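PDB 5JT8: Blo t 1 allergen from Blomia tropicalis, which is a mite allergen of the papain family, probably a cysteine protease made as a proenzyme that its I29-type propeptide is likely to keep inactive. Local coordinates for residues Glu54-His62 against Ser257-Gly265. Sequence-based numbering, arbitrary orientation.
With NO3 (nitrate ion), chain H.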
loop_
_atom_site.group_PDB
_atom_site.type_symbol
_atom_site.label_atom_id
_atom_site.label_comp_id
_atom_site.label_asym_id
_atom_site.label_seq_id
_atom_site.Cartn_x
_atom_site.Cartn_y
_atom_site.Cartn_z
ATOM N N GLU A 54 21.175 -6.869 11.704
ATOM C CA GLU A 54 21.445 -7.063 10.285
ATOM C C GLU A 54 20.581 -6.120 9.422
ATOM O O GLU A 54 20.966 -5.773 8.302
ATOM C CB GLU A 54 21.210 -8.536 9.896
ATOM C CG GLU A 54 22.235 -9.201 8.930
ATOM C CD GLU A 54 23.714 -9.131 9.349
ATOM O OE1 GLU A 54 24.028 -8.753 10.502
ATOM O OE2 GLU A 54 24.567 -9.511 8.509
ATOM N N GLN A 55 19.423 -5.700 9.937
ATOM C CA GLN A 55 18.630 -4.682 9.242
ATOM C C GLN A 55 19.284 -3.328 9.447
ATOM O O GLN A 55 19.352 -2.528 8.521
ATOM C CB GLN A 55 17.171 -4.642 9.724
ATOM C CG GLN A 55 16.226 -5.595 9.001
ATOM C CD GLN A 55 16.061 -5.274 7.517
ATOM O OE1 GLN A 55 15.332 -4.351 7.139
ATOM N NE2 GLN A 55 16.729 -6.047 6.670
ATOM N N LEU A 56 19.771 -3.077 10.660
ATOM C CA LEU A 56 20.512 -1.849 10.933
ATOM C C LEU A 56 21.801 -1.843 10.135
ATOM O O LEU A 56 22.241 -0.803 9.643
ATOM C CB LEU A 56 20.823 -1.701 12.419
ATOM C CG LEU A 56 21.601 -0.416 12.723
ATOM C CD1 LEU A 56 20.772 0.814 12.378
ATOM C CD2 LEU A 56 22.045 -0.370 14.161
ATOM N N LYS A 57 22.404 -3.021 10.015
ATOM C CA LYS A 57 23.593 -3.183 9.192
ATOM C C LYS A 57 23.295 -2.803 7.734
ATOM O O LYS A 57 24.038 -2.033 7.121
ATOM C CB LYS A 57 24.107 -4.618 9.282
ATOM C CG LYS A 57 25.454 -4.839 8.637
ATOM C CD LYS A 57 25.854 -6.306 8.701
ATOM C CE LYS A 57 27.288 -6.523 8.246
ATOM N NZ LYS A 57 27.710 -7.934 8.475
ATOM N N TRP A 58 22.200 -3.330 7.190
ATOM C CA TRP A 58 21.818 -3.018 5.811
ATOM C C TRP A 58 21.561 -1.523 5.619
ATOM O O TRP A 58 21.886 -0.964 4.573
ATOM C CB TRP A 58 20.574 -3.807 5.385
ATOM C CG TRP A 58 20.285 -3.662 3.916
ATOM C CD1 TRP A 58 20.672 -4.512 2.915
ATOM C CD2 TRP A 58 19.577 -2.592 3.277
ATOM N NE1 TRP A 58 20.242 -4.042 1.698
ATOM C CE2 TRP A 58 19.568 -2.864 1.892
ATOM C CE3 TRP A 58 18.942 -1.435 3.742
ATOM C CZ2 TRP A 58 18.954 -2.020 0.970
ATOM C CZ3 TRP A 58 18.335 -0.600 2.828
ATOM C CH2 TRP A 58 18.344 -0.896 1.455
ATOM N N VAL A 59 20.969 -0.887 6.630
ATOM C CA VAL A 59 20.625 0.528 6.562
ATOM C C VAL A 59 21.871 1.403 6.492
ATOM O O VAL A 59 21.998 2.236 5.599
ATOM C CB VAL A 59 19.763 0.968 7.773
ATOM C CG1 VAL A 59 19.661 2.488 7.841
ATOM C CG2 VAL A 59 18.377 0.348 7.699
ATOM N N GLU A 60 22.796 1.211 7.423
ATOM C CA GLU A 60 23.977 2.063 7.469
ATOM C C GLU A 60 24.851 1.905 6.219
ATOM O O GLU A 60 25.437 2.876 5.737
ATOM C CB GLU A 60 24.799 1.778 8.730
ATOM C CG GLU A 60 25.882 2.824 9.027
ATOM C CD GLU A 60 25.514 4.234 8.560
ATOM O OE1 GLU A 60 24.471 4.772 8.998
ATOM O OE2 GLU A 60 26.276 4.807 7.750
ATOM N N GLU A 61 24.923 0.691 5.684
ATOM C CA GLU A 61 25.746 0.453 4.503
ATOM C C GLU A 61 25.117 1.011 3.233
ATOM O O GLU A 61 25.816 1.243 2.247
ATOM C CB GLU A 61 26.023 -1.041 4.327
ATOM C CG GLU A 61 26.934 -1.632 5.393
ATOM C CD GLU A 61 27.194 -3.113 5.177
ATOM O OE1 GLU A 61 27.725 -3.482 4.106
ATOM O OE2 GLU A 61 26.867 -3.909 6.079
ATOM N N HIS A 62 23.806 1.238 3.257
ATOM C CA HIS A 62 23.099 1.679 2.058
ATOM C C HIS A 62 22.645 3.135 2.124
ATOM O O HIS A 62 22.369 3.745 1.094
ATOM C CB HIS A 62 21.887 0.775 1.791
ATOM C CG HIS A 62 22.250 -0.591 1.291
ATOM N ND1 HIS A 62 22.699 -1.595 2.124
ATOM C CD2 HIS A 62 22.243 -1.114 0.042
ATOM C CE1 HIS A 62 22.949 -2.678 1.409
ATOM N NE2 HIS A 62 22.680 -2.414 0.143
ATOM N N SER A 257 8.317 -5.968 0.476
ATOM C CA SER A 257 9.299 -6.522 1.411
ATOM C C SER A 257 10.739 -6.437 0.890
ATOM O O SER A 257 11.680 -6.783 1.607
ATOM C CB SER A 257 8.954 -7.975 1.766
ATOM O OG SER A 257 8.975 -8.826 0.635
ATOM N N ASN A 258 10.904 -5.972 -0.347
ATOM C CA ASN A 258 12.235 -5.653 -0.878
ATOM C C ASN A 258 12.980 -4.683 0.048
ATOM O O ASN A 258 12.397 -3.703 0.518
ATOM C CB ASN A 258 12.122 -5.063 -2.292
ATOM C CG ASN A 258 13.446 -4.510 -2.801
ATOM O OD1 ASN A 258 13.855 -3.402 -2.442
ATOM N ND2 ASN A 258 14.119 -5.279 -3.645
ATOM N N ASN A 259 14.256 -4.964 0.311
ATOM C CA ASN A 259 15.036 -4.202 1.293
ATOM C C ASN A 259 15.052 -2.708 1.036
ATOM O O ASN A 259 14.889 -1.916 1.958
ATOM C CB ASN A 259 16.477 -4.710 1.339
ATOM C CG ASN A 259 16.646 -5.889 2.265
ATOM O OD1 ASN A 259 16.066 -5.920 3.349
ATOM N ND2 ASN A 259 17.439 -6.873 1.843
ATOM N N TYR A 260 15.228 -2.326 -0.223
ATOM C CA TYR A 260 15.308 -0.913 -0.590
ATOM C C TYR A 260 13.966 -0.214 -0.383
ATOM O O TYR A 260 13.897 0.880 0.178
ATOM C CB TYR A 260 15.773 -0.763 -2.045
ATOM C CG TYR A 260 17.171 -1.305 -2.285
ATOM C CD1 TYR A 260 17.377 -2.655 -2.554
ATOM C CD2 TYR A 260 18.284 -0.473 -2.232
ATOM C CE1 TYR A 260 18.652 -3.159 -2.767
ATOM C CE2 TYR A 260 19.562 -0.971 -2.435
ATOM C CZ TYR A 260 19.740 -2.313 -2.705
ATOM O OH TYR A 260 21.005 -2.817 -2.914
ATOM N N PHE A 261 12.893 -0.841 -0.839
ATOM C CA PHE A 261 11.581 -0.249 -0.641
ATOM C C PHE A 261 11.226 -0.243 0.844
ATOM O O PHE A 261 10.720 0.751 1.371
ATOM C CB PHE A 261 10.504 -0.989 -1.435
ATOM C CG PHE A 261 9.164 -0.340 -1.332
ATOM C CD1 PHE A 261 8.838 0.734 -2.157
ATOM C CD2 PHE A 261 8.251 -0.751 -0.370
ATOM C CE1 PHE A 261 7.612 1.356 -2.052
ATOM C CE2 PHE A 261 7.030 -0.127 -0.250
ATOM C CZ PHE A 261 6.703 0.923 -1.095
ATOM N N ARG A 262 11.501 -1.366 1.504
ATOM C CA ARG A 262 11.249 -1.539 2.939
ATOM C C ARG A 262 11.744 -0.376 3.792
ATOM O O ARG A 262 11.020 0.150 4.646
ATOM C CB ARG A 262 11.907 -2.837 3.411
ATOM C CG ARG A 262 11.655 -3.222 4.844
ATOM C CD ARG A 262 12.188 -4.630 5.098
ATOM N NE ARG A 262 12.158 -4.972 6.514
ATOM C CZ ARG A 262 12.558 -6.135 7.015
ATOM N NH1 ARG A 262 13.022 -7.086 6.214
ATOM N NH2 ARG A 262 12.493 -6.340 8.324
ATOM N N ASN A 263 12.977 0.039 3.545
ATOM C CA ASN A 263 13.609 1.038 4.395
ATOM C C ASN A 263 13.666 2.414 3.782
ATOM O O ASN A 263 14.362 3.290 4.297
ATOM C CB ASN A 263 15.017 0.589 4.756
ATOM C CG ASN A 263 15.011 -0.616 5.648
ATOM O OD1 ASN A 263 14.758 -0.505 6.848
ATOM N ND2 ASN A 263 15.271 -1.783 5.072
ATOM N N LEU A 264 12.930 2.601 2.686
ATOM C CA LEU A 264 12.951 3.864 1.951
ATOM C C LEU A 264 12.632 5.073 2.828
ATOM O O LEU A 264 11.673 5.050 3.595
ATOM C CB LEU A 264 11.962 3.806 0.785
ATOM C CG LEU A 264 11.949 4.984 -0.190
ATOM C CD1 LEU A 264 13.341 5.213 -0.762
ATOM C CD2 LEU A 264 10.950 4.721 -1.317
ATOM N N GLY A 265 13.459 6.113 2.721
ATOM C CA GLY A 265 13.152 7.421 3.277
ATOM C C GLY A 265 12.995 8.431 2.144
ATOM O O GLY A 265 12.227 8.204 1.209
HETATM N N NO3 H . 16.765 -5.415 -6.411
HETATM O O1 NO3 H . 17.363 -4.904 -7.409
HETATM O O2 NO3 H . 15.722 -6.109 -6.600
HETATM O O3 NO3 H . 17.203 -5.242 -5.233
HETATM O O HOH W 1 14.174 -2.576 8.344
#
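The long helix 42-62 of the I29-type propeptide docks here on the short helix 259-262 of the papain-like protease domain, with W58 and Q55 reaching across. The W58 indole lies between two neighbours: CB of N259 rests over one face, 4.0 Å from the centroid of the six-membered ring, while the H62 imidazole covers the opposite face. CG of W58, anti to the backbone N (chi1 -171°), swings the indole out so that its edge, led by CZ2, points into the face of Y260 in a T-shaped pair, planes 83° apart. H62 is held by its ND1, which donates to W58 O at 2.7 Å, and its edge meets the Y260 hydroxyl. Helix 259-262 and the residues after it, where N263 and G265 make backbone hydrogen bonds with A71 and E69, probably correspond to the prosegment-binding loop of procathepsin L. One turn earlier in the propeptide helix, Q55 bends at chi2 (-64°) and lays its amide over one face of the R262 guanidinium. Q55 OE1 also accepts a nearly straight bond from N263 ND2 at 3.3 Å, and Q55 NE2 gives a weak one to N259 OD1. R262 NH2 donates to the carbonyls of Y75 and M78, which would help set the guanidinium plane.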